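Local coordinates for protein exopolygalacturonate lyase (Vibrio vulnificus, PDB 5A29) that probably cleaves pectic polysaccharides by beta-elimination, as a manganese-binding lyase of polysaccharide lyase family 2, at residues A[23-27]-A[28-32]; A[244-247]-A[248-252]; A[493-496]-A[497-500]. All blocks are in the same frame, centred on the assembly; numbering follows the deposited sequence.

Contact 1: A[23-27]-A[28-32]; sequences ADYTE and QDAMR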
# COMPACT_ATOMS: atom_id res chain seq x y z
N ALA A 23 25.98 -17.81 0.18
CA ALA A 23 26.14 -17.96 1.68
C ALA A 23 26.33 -19.45 2.15
O ALA A 23 25.75 -20.39 1.56
CB ALA A 23 24.97 -17.26 2.40
N ASP A 24 27.22 -19.61 3.13
CA ASP A 24 27.29 -20.75 4.05
C ASP A 24 26.04 -20.79 4.98
O ASP A 24 25.88 -20.01 5.92
CB ASP A 24 28.53 -20.59 4.88
CG ASP A 24 29.79 -21.09 4.14
OD1 ASP A 24 29.74 -21.26 2.89
OD2 ASP A 24 30.82 -21.36 4.80
N TYR A 25 25.20 -21.75 4.70
CA TYR A 25 23.89 -21.81 5.29
C TYR A 25 24.00 -22.55 6.65
O TYR A 25 24.86 -23.45 6.82
CB TYR A 25 23.06 -22.63 4.35
CG TYR A 25 21.57 -22.37 4.43
CD1 TYR A 25 21.02 -21.20 3.84
CD2 TYR A 25 20.74 -23.29 5.02
CE1 TYR A 25 19.65 -20.97 3.87
CE2 TYR A 25 19.37 -23.06 5.07
CZ TYR A 25 18.84 -21.91 4.48
OH TYR A 25 17.52 -21.75 4.50
N THR A 26 23.08 -22.23 7.58
CA THR A 26 23.17 -22.82 8.93
C THR A 26 21.84 -23.33 9.34
O THR A 26 20.78 -23.04 8.72
CB THR A 26 23.55 -21.78 10.00
OG1 THR A 26 22.45 -20.80 10.11
CG2 THR A 26 24.88 -21.10 9.61
N GLU A 27 21.88 -24.08 10.45
CA GLU A 27 20.66 -24.61 11.01
C GLU A 27 19.72 -23.43 11.37
O GLU A 27 18.51 -23.58 11.31
CB GLU A 27 21.08 -25.31 12.34
CG GLU A 27 19.93 -26.01 12.96
CD GLU A 27 20.41 -26.83 14.15
OE1 GLU A 27 21.59 -26.69 14.56
OE2 GLU A 27 19.56 -27.58 14.65
N GLN A 28 20.26 -22.34 11.86
CA GLN A 28 19.38 -21.17 12.18
C GLN A 28 18.66 -20.64 10.96
O GLN A 28 17.48 -20.25 11.03
CB GLN A 28 20.18 -20.02 12.79
CG GLN A 28 20.49 -20.24 14.28
CD GLN A 28 21.63 -21.20 14.45
OE1 GLN A 28 22.56 -21.25 13.62
NE2 GLN A 28 21.59 -22.00 15.52
N ASP A 29 19.38 -20.55 9.84
CA ASP A 29 18.67 -20.17 8.57
C ASP A 29 17.56 -21.10 8.21
O ASP A 29 16.44 -20.69 7.81
CB ASP A 29 19.69 -20.13 7.38
CG ASP A 29 20.81 -19.23 7.64
OD1 ASP A 29 20.63 -18.03 8.10
OD2 ASP A 29 21.96 -19.62 7.23
N ALA A 30 17.81 -22.41 8.33
CA ALA A 30 16.78 -23.40 8.05
C ALA A 30 15.58 -23.24 8.99
O ALA A 30 14.45 -23.48 8.59
CB ALA A 30 17.34 -24.85 8.18
N MET A 31 15.85 -22.93 10.26
CA MET A 31 14.74 -22.89 11.22
C MET A 31 13.80 -21.72 10.87
O MET A 31 12.57 -21.81 11.13
CB MET A 31 15.27 -22.67 12.63
CG MET A 31 15.86 -23.94 13.27
SD MET A 31 16.83 -23.43 14.72
CE MET A 31 15.51 -22.75 15.76
N ARG A 32 14.32 -20.66 10.26
CA ARG A 32 13.44 -19.55 9.87
C ARG A 32 12.59 -20.01 8.71
O ARG A 32 11.35 -19.71 8.64
CB ARG A 32 14.23 -18.31 9.45
CG ARG A 32 15.01 -17.68 10.58
CD ARG A 32 15.45 -16.25 10.26
NE ARG A 32 16.34 -16.26 9.04
CZ ARG A 32 17.67 -16.52 9.08
NH1 ARG A 32 18.37 -16.63 10.24
NH2 ARG A 32 18.35 -16.51 7.93
O HOH W 1 22.71 -18.27 10.50
O HOH W 2 23.41 -24.81 15.25
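Q28, in the first turn of helix 27-46, reaches back toward T26: its bent chain sets OE1 3.5 Å from T26 OG1, and its NE2 shares a water, weakly, with E27 OE1. D29 comes next and completes a capping box with T26, the N-cap residue. D29 N donates to T26 OG1 at 3.1 Å, nearly straight at 169°, while T26 N donates to D29 OD2 at 2.9 Å, reaching that oxygen on its anti side and 29° out of the carboxylate plane. Threonine suits the cap because its short hydroxyl can accept D29 N in place of a missing backbone acceptor, and chi1 of 66° puts OG1 within its reach. The CB of D29 lies over one face of the Y25 ring, a CH-pi contact 3.6 Å from the centroid; Y25 OH is hydrogen-bonded to D529. A30 N and M31 N then open the helical bonding, to T26 O and E27 O. The R32 chain folds back to lay one guanidinium face against D29 CA, and NH2 meets D29 OD1 at 2.7 Å in a salt bridge. R490 forms a salt bridge with OD2, and both arginines and the positive helix start would probably stabilise this negative charge.

Contact 2: A[244-247]-A[248-252]; sequences AYQL and DWLAP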
# COMPACT_ATOMS: atom_id res chain seq x y z
N ALA A 244 -2.27 -0.13 -15.16
CA ALA A 244 -2.17 0.20 -16.62
C ALA A 244 -0.78 -0.18 -17.08
O ALA A 244 -0.62 -0.81 -18.12
CB ALA A 244 -2.37 1.69 -16.81
N TYR A 245 0.23 0.09 -16.24
CA TYR A 245 1.57 -0.26 -16.67
C TYR A 245 1.84 -1.77 -16.65
O TYR A 245 2.63 -2.28 -17.45
CB TYR A 245 2.57 0.46 -15.82
CG TYR A 245 2.98 1.82 -16.33
CD1 TYR A 245 3.84 1.94 -17.43
CD2 TYR A 245 2.54 2.99 -15.68
CE1 TYR A 245 4.28 3.18 -17.88
CE2 TYR A 245 2.99 4.26 -16.13
CZ TYR A 245 3.87 4.34 -17.21
OH TYR A 245 4.36 5.56 -17.65
N GLN A 246 1.18 -2.49 -15.74
CA GLN A 246 1.32 -3.97 -15.73
C GLN A 246 0.56 -4.59 -16.93
O GLN A 246 1.01 -5.56 -17.54
CB GLN A 246 0.77 -4.58 -14.42
CG GLN A 246 1.62 -4.23 -13.21
CD GLN A 246 3.10 -4.39 -13.50
OE1 GLN A 246 3.57 -5.52 -13.65
NE2 GLN A 246 3.83 -3.29 -13.67
N LEU A 247 -0.53 -3.99 -17.33
CA LEU A 247 -1.17 -4.47 -18.58
C LEU A 247 -0.20 -4.34 -19.77
O LEU A 247 0.00 -5.32 -20.55
CB LEU A 247 -2.54 -3.79 -18.80
CG LEU A 247 -3.23 -4.05 -20.17
CD1 LEU A 247 -3.63 -5.51 -20.35
CD2 LEU A 247 -4.49 -3.17 -20.33
N ASP A 248 0.42 -3.17 -19.90
CA ASP A 248 1.37 -2.97 -20.99
C ASP A 248 2.50 -3.97 -20.89
O ASP A 248 3.03 -4.42 -21.90
CB ASP A 248 2.02 -1.57 -20.92
CG ASP A 248 3.12 -1.37 -21.97
OD1 ASP A 248 2.76 -1.13 -23.13
OD2 ASP A 248 4.33 -1.38 -21.68
N TRP A 249 3.00 -4.18 -19.68
CA TRP A 249 4.13 -5.06 -19.49
C TRP A 249 3.79 -6.53 -19.80
O TRP A 249 4.65 -7.24 -20.35
CB TRP A 249 4.64 -4.98 -18.02
CG TRP A 249 5.84 -5.85 -17.73
CD1 TRP A 249 5.87 -7.02 -16.98
CD2 TRP A 249 7.17 -5.63 -18.17
NE1 TRP A 249 7.15 -7.49 -16.92
CE2 TRP A 249 7.96 -6.68 -17.66
CE3 TRP A 249 7.78 -4.64 -18.93
CZ2 TRP A 249 9.33 -6.75 -17.87
CZ3 TRP A 249 9.14 -4.71 -19.13
CH2 TRP A 249 9.89 -5.77 -18.63
N LEU A 250 2.61 -6.99 -19.40
CA LEU A 250 2.26 -8.40 -19.38
C LEU A 250 1.65 -8.91 -20.68
O LEU A 250 1.95 -10.06 -21.12
CB LEU A 250 1.31 -8.74 -18.21
CG LEU A 250 2.04 -8.52 -16.85
CD1 LEU A 250 0.98 -8.48 -15.75
CD2 LEU A 250 3.06 -9.64 -16.57
N ALA A 251 0.85 -8.06 -21.31
CA ALA A 251 -0.07 -8.53 -22.38
C ALA A 251 0.51 -8.21 -23.76
O ALA A 251 1.37 -7.35 -23.86
CB ALA A 251 -1.47 -7.96 -22.19
N PRO A 252 0.08 -8.97 -24.83
CA PRO A 252 0.39 -8.58 -26.23
C PRO A 252 0.05 -7.10 -26.56
O PRO A 252 -0.88 -6.53 -25.99
CB PRO A 252 -0.50 -9.52 -27.07
CG PRO A 252 -0.71 -10.71 -26.16
CD PRO A 252 -0.87 -10.09 -24.79
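L247 and A251, one helical turn apart, meet through their methyl groups: L247 CD1 stands 3.7 Å from A251 CB. The leucine gets there because its CG lies anti to the backbone N (chi1 172°), which carries the branch forward along the axis toward the next turn. A251 CB points back at the first segment and also rests 3.4 Å from L247 O, the carbonyl that accepts the bond from A251 N. The small alanine side chain touches both the oxygen and the leucine branch.

Beside this pair, L250 lies along the backbone of Q246. Its CG is 3.2 Å from Q246 O, and its CD1 comes within 4.1 Å of Q246 CB, so the leucine lies against the very carbonyl to which its own N is bonded at 2.8 Å. The Q246 chain bends at chi2 and carries its amide away to Q349, on helix 331-349, where NE2 donates a hydrogen bond to OE1.

These are the last turns of helix 234-250, among the helices that, as in other family 2 lyases, build an alpha/alpha barrel. Bonds from residue i+4 to i run on from D248 N to A244 O as far as A251 N to L247 O, the latter 3.0 Å long. A251 is the first residue to leave helical angles, and P252, which has no N-H to give, follows it.

On another flank, D248 CB passes 3.6 Å from Y245 O and its carboxylate forms a salt bridge with R350, whereas W249 CB sits 3.4 Å from the same oxygen and its indole leads away, touching Q349. L247 lies on a different flank and packs on I177 and K178 of helix 170-184.

Contact 3: A[493-496]-A[497-500]; sequences ADKL and VEKR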
# COMPACT_ATOMS: atom_id res chain seq x y z
N ALA A 493 16.37 -11.19 11.53
CA ALA A 493 15.31 -12.16 11.14
C ALA A 493 15.06 -13.15 12.31
O ALA A 493 13.93 -13.56 12.54
CB ALA A 493 15.73 -12.94 9.90
N ASP A 494 16.13 -13.57 12.99
CA ASP A 494 15.94 -14.49 14.17
C ASP A 494 15.09 -13.84 15.27
O ASP A 494 14.13 -14.44 15.78
CB ASP A 494 17.29 -14.93 14.74
CG ASP A 494 18.02 -15.94 13.83
OD1 ASP A 494 17.38 -16.62 12.95
OD2 ASP A 494 19.24 -16.10 14.07
N LYS A 495 15.38 -12.58 15.55
CA LYS A 495 14.53 -11.78 16.46
C LYS A 495 13.13 -11.58 15.98
O LYS A 495 12.18 -11.69 16.78
CB LYS A 495 15.16 -10.43 16.80
CG LYS A 495 16.26 -10.58 17.81
CD LYS A 495 17.10 -9.34 18.04
CE LYS A 495 18.40 -9.66 18.80
NZ LYS A 495 19.58 -9.88 17.89
N LEU A 496 12.95 -11.36 14.67
CA LEU A 496 11.63 -11.24 14.11
C LEU A 496 10.75 -12.50 14.33
O LEU A 496 9.58 -12.40 14.68
CB LEU A 496 11.71 -10.83 12.60
CG LEU A 496 10.39 -10.43 11.94
CD1 LEU A 496 9.97 -9.02 12.47
CD2 LEU A 496 10.71 -10.29 10.41
N VAL A 497 11.33 -13.69 14.10
CA VAL A 497 10.60 -14.90 14.28
C VAL A 497 10.31 -15.07 15.78
O VAL A 497 9.16 -15.35 16.20
CB VAL A 497 11.39 -16.09 13.72
CG1 VAL A 497 10.72 -17.43 14.17
CG2 VAL A 497 11.48 -15.98 12.17
N GLU A 498 11.31 -14.81 16.60
CA GLU A 498 11.13 -14.97 18.04
C GLU A 498 9.99 -14.10 18.59
O GLU A 498 9.14 -14.62 19.32
CB GLU A 498 12.44 -14.73 18.78
CG GLU A 498 12.34 -14.58 20.28
CD GLU A 498 13.74 -14.43 20.88
OE1 GLU A 498 14.41 -13.39 20.59
OE2 GLU A 498 14.20 -15.37 21.57
N LYS A 499 9.86 -12.84 18.13
CA LYS A 499 8.81 -11.92 18.60
C LYS A 499 7.45 -12.05 17.90
O LYS A 499 6.41 -11.91 18.55
CB LYS A 499 9.28 -10.46 18.48
CG LYS A 499 10.49 -10.12 19.34
CD LYS A 499 10.77 -8.60 19.34
CE LYS A 499 11.03 -7.98 17.93
NZ LYS A 499 11.23 -6.47 17.86
N ARG A 500 7.40 -12.36 16.58
CA ARG A 500 6.14 -12.27 15.86
C ARG A 500 5.57 -13.62 15.48
O ARG A 500 4.47 -13.68 15.05
CB ARG A 500 6.37 -11.54 14.53
CG ARG A 500 6.92 -10.14 14.83
CD ARG A 500 6.25 -9.13 13.97
NE ARG A 500 6.78 -7.81 14.25
CZ ARG A 500 6.62 -6.78 13.45
NH1 ARG A 500 6.01 -6.95 12.29
NH2 ARG A 500 7.15 -5.60 13.78
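With chi1 of -170°, L496 holds CG anti to its backbone N and sends CD1 along the helix toward R500; chi1 of -60° in R500 turns its CG anti to the carbonyl carbon, and the chain then bends at chi2, so that the two side chains meet. They do so in the last turns of helix 484-500, where an i to i+4 pairing brings side chains onto one flank of an ordinary alpha helix. CD1 of L496 lies over one face of the R500 guanidinium, offset toward its rim and 3.8 Å from NE. A leucine methyl suits this place, since it can pack on the flat, weakly hydrated face of an arginine while the N-H groups point elsewhere: NH1 forms a salt bridge with E521, at the start of helix 521-532.

The backbone carries the regular bonding, V497 N to A493 O, E498 N to D494 O, K499 N to K495 O at 2.9 Å, and R500 N to L496 O. V497, branched at CB, has CG2 anti to its carbonyl carbon, 3.5 Å from A493 O. It packs on L525 and on A35 of helix 27-46, and L496 on P467 and L470 of helix 467-480. K499 lays its aliphatic start against K495 O before its NZ hydrogen-bonds to S463 O, and K495 NZ turns to M460 O in a weak hydrogen bond. K495 NZ and E498 OE1, of opposite charge, remain 6.8 Å apart, so any attraction is probably modest. At the end of the helix, the CB of R500 sits 3.3 Å from L496 O.

Contact 1 is a surface contact at the N-terminal start of helix 27-46, while contacts 2 and 3 are partly buried, at the C-terminal ends of helices 234-250 and 484-500. Their chemistry follows: the helix start depends on side-chain capping and charges, whereas within their own segments the two ends are held by backbone bonds and a leucine reaching forward one turn, to an alanine methyl in contact 2 and a guanidinium face in contact 3; their charged groups pair elsewhere in the fold. Contacts 1 and 3 join neighbouring helices, through R32 NH1 to D494 OD1 at 2.9 Å and R32 CD packed on A493 CB. Contact 2 stands apart, its centre about 38 Å from that of contact 1.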